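Local coordinates for protein mRNA interferase toxin RelE (Escherichia coli, PDB 4FXI) that cleaves mRNA in the ribosomal A site as the toxin of a type II toxin-antitoxin pair, inhibiting translation during amino acid starvation, at residues A[5-8]-A[9-13]; A[16-19]-A[20-24]. The protein carries 1 engineered substitution. All blocks are in the same frame, centred on the assembly; numbering follows the deposited sequence.

Interaction 1 (A[5-8]-A[9-13]); sequences LDFD and ERALK
At Asp-8 the chain turns from strand 5-7 into helix 9-13, whose direction lies at 92° to the strand, and Leu-12 N donates to Asp-8 O (2.9 Å) to close the first helical turn. Asp-8 is the N-cap residue. Its CG stands anti to the backbone N (chi1 -176°), which brings the carboxylate back over the start of the helix. OD1 of Asp-8 takes the backbone N-H of Arg-10 at 2.8 Å, on its anti side. The side chain of Arg-10 bends at chi3 and returns to the same carboxylate side-on. Its NE meets Asp-8 OD1 at 2.8 Å on the syn side, and its NH2 meets Asp-8 OD2 at 2.9 Å. The carboxylate and guanidinium planes are only 13° apart, and both salt-bridge bonds are nearly straight. Three donors of one residue thus hold the carboxylate and restrict its rotation. The positive guanidinium and the helix N terminus would both be expected to favour its ionised form.

Phe-7 forms the apolar side. Leu-12 CD1 sits over the centre of one ring face, 3.8 Å from the centroid, as a CH-pi contact. Phe-7 CB also packs on Leu-12 CB at 3.7 Å. The Phe-7 ring also meets that of Trp-15, further along helix 9-17, and the Phe-7 side chain touches Val-75 of strand 72-78. The whole is an N-capped strand-to-helix junction, with an aspartate cap reinforced by a salt bridge, at the edge of the RelE-family sheet.

Interaction 2 (A[16-19]-A[20-24]); sequences RKLG and STVRE
Arg-23 reaches back across the turn between helices 9-17 and 20-35 and packs against Leu-18. Its CG is anti to the backbone N (chi1 -177°) and the chain bends at chi3, which brings the guanidinium back to the end of helix 9-17. There NE donates a hydrogen bond to Trp-15 O, and NH2 lies 2.8 Å from Arg-16 O. The 2.4 Å approach of Arg-23 NH2 to Leu-18 O is doubtful, being too short and poorly angled for a hydrogen bond. Gly-19 is the N-cap residue of helix 20-35. Its O accepts from Arg-23 N at 3.0 Å, and also lies over one guanidinium face of Arg-23, toward the rim.

The packed part centres on buried Leu-18. Its CD2 lies 3.8 Å from Arg-23 CA, and its CG is 4.1 Å from Val-22 CG1, with the two side chains crossing at about a right angle. The outer side is looser. Ser-20 and Thr-21 are exposed, and Arg-16 and Lys-17 direct their CB atoms away from segment 20-24. Helix 9-17 ends here and helix 20-35 begins, while Leu-18 and Val-22 both rest on Tyr-60 of strand 60-67.

The two contacts follow in series, without nesting or crossing, and their centres are about 14 Å apart. From the N terminus, edge strand 4-7 runs parallel to strand 72-78 in the sheet. Interaction 1 closes the turn out of that strand and starts helix 9-17. The same helix leads to interaction 2, which closes the short turn into helix 20-35. Thus helix 9-17 is bounded by a capped start and a turn at its end. Interaction 1 ties the helix to the edge of the sheet. Interaction 2 joins it to the next helix, beside strand 60-67.

Interaction 1 (A[5-8]-A[9-13])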
# COMPACT_ATOMS: atom_id res chain seq x y z
N LEU A 5 -2.97 5.47 10.43
CA LEU A 5 -3.29 4.61 9.29
C LEU A 5 -4.75 4.75 8.87
O LEU A 5 -5.63 4.88 9.72
CB LEU A 5 -2.99 3.14 9.64
CG LEU A 5 -3.44 2.06 8.65
CD1 LEU A 5 -2.62 2.14 7.34
CD2 LEU A 5 -3.31 0.67 9.26
N ASP A 6 -5.00 4.72 7.57
CA ASP A 6 -6.36 4.72 7.05
C ASP A 6 -6.36 3.88 5.78
O ASP A 6 -5.32 3.77 5.11
CB ASP A 6 -6.81 6.16 6.75
CG ASP A 6 -8.30 6.26 6.44
OD1 ASP A 6 -9.07 5.43 6.97
OD2 ASP A 6 -8.68 7.16 5.66
N PHE A 7 -7.50 3.28 5.45
CA PHE A 7 -7.65 2.48 4.24
C PHE A 7 -8.74 3.06 3.37
O PHE A 7 -9.78 3.50 3.89
CB PHE A 7 -8.13 1.06 4.59
CG PHE A 7 -7.05 0.13 5.02
CD1 PHE A 7 -6.59 0.13 6.33
CD2 PHE A 7 -6.52 -0.79 4.14
CE1 PHE A 7 -5.59 -0.75 6.73
CE2 PHE A 7 -5.52 -1.68 4.54
CZ PHE A 7 -5.07 -1.66 5.84
N ASP A 8 -8.54 3.04 2.06
CA ASP A 8 -9.65 3.18 1.13
C ASP A 8 -10.58 2.01 1.38
O ASP A 8 -10.11 0.89 1.62
CB ASP A 8 -9.13 3.11 -0.31
CG ASP A 8 -10.23 3.35 -1.33
OD1 ASP A 8 -11.01 2.42 -1.61
OD2 ASP A 8 -10.29 4.47 -1.87
N GLU A 9 -11.89 2.27 1.34
CA GLU A 9 -12.90 1.23 1.56
C GLU A 9 -12.61 -0.02 0.74
O GLU A 9 -12.67 -1.14 1.25
CB GLU A 9 -14.30 1.74 1.22
CG GLU A 9 -14.50 3.24 1.41
CD GLU A 9 -14.72 3.65 2.86
OE1 GLU A 9 -14.41 2.85 3.76
OE2 GLU A 9 -15.21 4.78 3.09
N ARG A 10 -12.29 0.17 -0.54
CA ARG A 10 -12.02 -0.95 -1.42
C ARG A 10 -10.71 -1.65 -1.06
O ARG A 10 -10.60 -2.87 -1.17
CB ARG A 10 -11.99 -0.49 -2.88
CG ARG A 10 -13.29 0.13 -3.32
CD ARG A 10 -13.11 1.08 -4.49
NE ARG A 10 -12.37 2.28 -4.11
CZ ARG A 10 -12.41 3.42 -4.79
NH1 ARG A 10 -13.16 3.52 -5.88
NH2 ARG A 10 -11.70 4.47 -4.38
N ALA A 11 -9.73 -0.88 -0.60
CA ALA A 11 -8.46 -1.46 -0.19
C ALA A 11 -8.60 -2.28 1.09
O ALA A 11 -7.91 -3.29 1.26
CB ALA A 11 -7.39 -0.39 -0.03
N LEU A 12 -9.50 -1.87 1.99
CA LEU A 12 -9.67 -2.63 3.22
C LEU A 12 -10.32 -3.98 2.94
O LEU A 12 -10.00 -4.99 3.56
CB LEU A 12 -10.47 -1.84 4.26
CG LEU A 12 -10.58 -2.51 5.63
CD1 LEU A 12 -9.21 -2.76 6.24
CD2 LEU A 12 -11.45 -1.69 6.57
N LYS A 13 -11.25 -4.00 1.98
CA LYS A 13 -11.85 -5.26 1.58
C LYS A 13 -10.81 -6.21 0.97
O LYS A 13 -10.79 -7.40 1.29
CB LYS A 13 -13.01 -5.02 0.60
CG LYS A 13 -14.19 -4.30 1.23
CD LYS A 13 -15.22 -3.91 0.18
CE LYS A 13 -16.34 -3.08 0.79
NZ LYS A 13 -17.20 -2.47 -0.26
O HOH W 1 -11.57 2.10 5.54

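Interaction 2 (A[16-19]-A[20-24])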
# COMPACT_ATOMS: atom_id res chain seq x y z
N ARG A 16 -8.78 -7.78 3.77
CA ARG A 16 -9.40 -8.87 4.52
C ARG A 16 -9.57 -10.14 3.67
O ARG A 16 -9.63 -11.25 4.21
CB ARG A 16 -10.73 -8.43 5.15
CG ARG A 16 -10.68 -7.02 5.76
CD ARG A 16 -10.69 -6.99 7.29
NE ARG A 16 -9.45 -7.49 7.87
CZ ARG A 16 -8.75 -6.88 8.83
NH1 ARG A 16 -9.15 -5.73 9.36
NH2 ARG A 16 -7.63 -7.44 9.28
N LYS A 17 -9.63 -10.00 2.35
CA LYS A 17 -9.73 -11.16 1.46
C LYS A 17 -8.39 -11.87 1.26
O LYS A 17 -8.35 -13.03 0.88
CB LYS A 17 -10.32 -10.76 0.10
CG LYS A 17 -11.82 -10.54 0.11
CD LYS A 17 -12.40 -10.64 -1.29
CE LYS A 17 -13.92 -10.55 -1.27
NZ LYS A 17 -14.52 -10.82 -2.61
N LEU A 18 -7.31 -11.15 1.51
CA LEU A 18 -5.96 -11.68 1.40
C LEU A 18 -5.80 -13.03 2.14
O LEU A 18 -6.43 -13.26 3.16
CB LEU A 18 -4.99 -10.66 1.99
CG LEU A 18 -3.76 -10.15 1.26
CD1 LEU A 18 -4.03 -9.86 -0.21
CD2 LEU A 18 -3.26 -8.90 1.98
N GLY A 19 -4.95 -13.90 1.61
CA GLY A 19 -4.58 -15.11 2.34
C GLY A 19 -3.85 -14.76 3.62
O GLY A 19 -3.26 -13.68 3.74
N SER A 20 -3.87 -15.67 4.58
CA SER A 20 -3.32 -15.42 5.91
C SER A 20 -1.81 -15.14 5.89
O SER A 20 -1.34 -14.16 6.48
CB SER A 20 -3.64 -16.59 6.85
OG SER A 20 -3.22 -16.31 8.17
N THR A 21 -1.05 -15.99 5.21
CA THR A 21 0.40 -15.84 5.22
C THR A 21 0.84 -14.56 4.52
O THR A 21 1.77 -13.91 4.97
CB THR A 21 1.12 -17.07 4.61
OG1 THR A 21 1.05 -17.01 3.18
CG2 THR A 21 0.48 -18.35 5.10
N VAL A 22 0.17 -14.21 3.43
CA VAL A 22 0.50 -12.99 2.68
C VAL A 22 0.13 -11.72 3.45
O VAL A 22 0.88 -10.74 3.47
CB VAL A 22 -0.15 -12.98 1.27
CG1 VAL A 22 -0.03 -11.61 0.63
CG2 VAL A 22 0.51 -14.03 0.39
N ARG A 23 -1.03 -11.73 4.10
CA ARG A 23 -1.43 -10.57 4.90
C ARG A 23 -0.45 -10.31 6.04
O ARG A 23 -0.08 -9.16 6.29
CB ARG A 23 -2.84 -10.76 5.47
CG ARG A 23 -3.33 -9.55 6.25
CD ARG A 23 -4.67 -9.83 6.94
NE ARG A 23 -5.67 -10.31 6.00
CZ ARG A 23 -6.15 -11.55 5.98
NH1 ARG A 23 -5.73 -12.45 6.86
NH2 ARG A 23 -7.06 -11.89 5.08
N GLU A 24 -0.01 -11.37 6.72
CA GLU A 24 0.92 -11.22 7.84
C GLU A 24 2.26 -10.65 7.38
O GLU A 24 2.90 -9.90 8.11
CB GLU A 24 1.13 -12.54 8.58
CG GLU A 24 -0.09 -13.03 9.37
CD GLU A 24 -0.59 -12.03 10.40
OE1 GLU A 24 -1.81 -11.79 10.46
OE2 GLU A 24 0.24 -11.47 11.16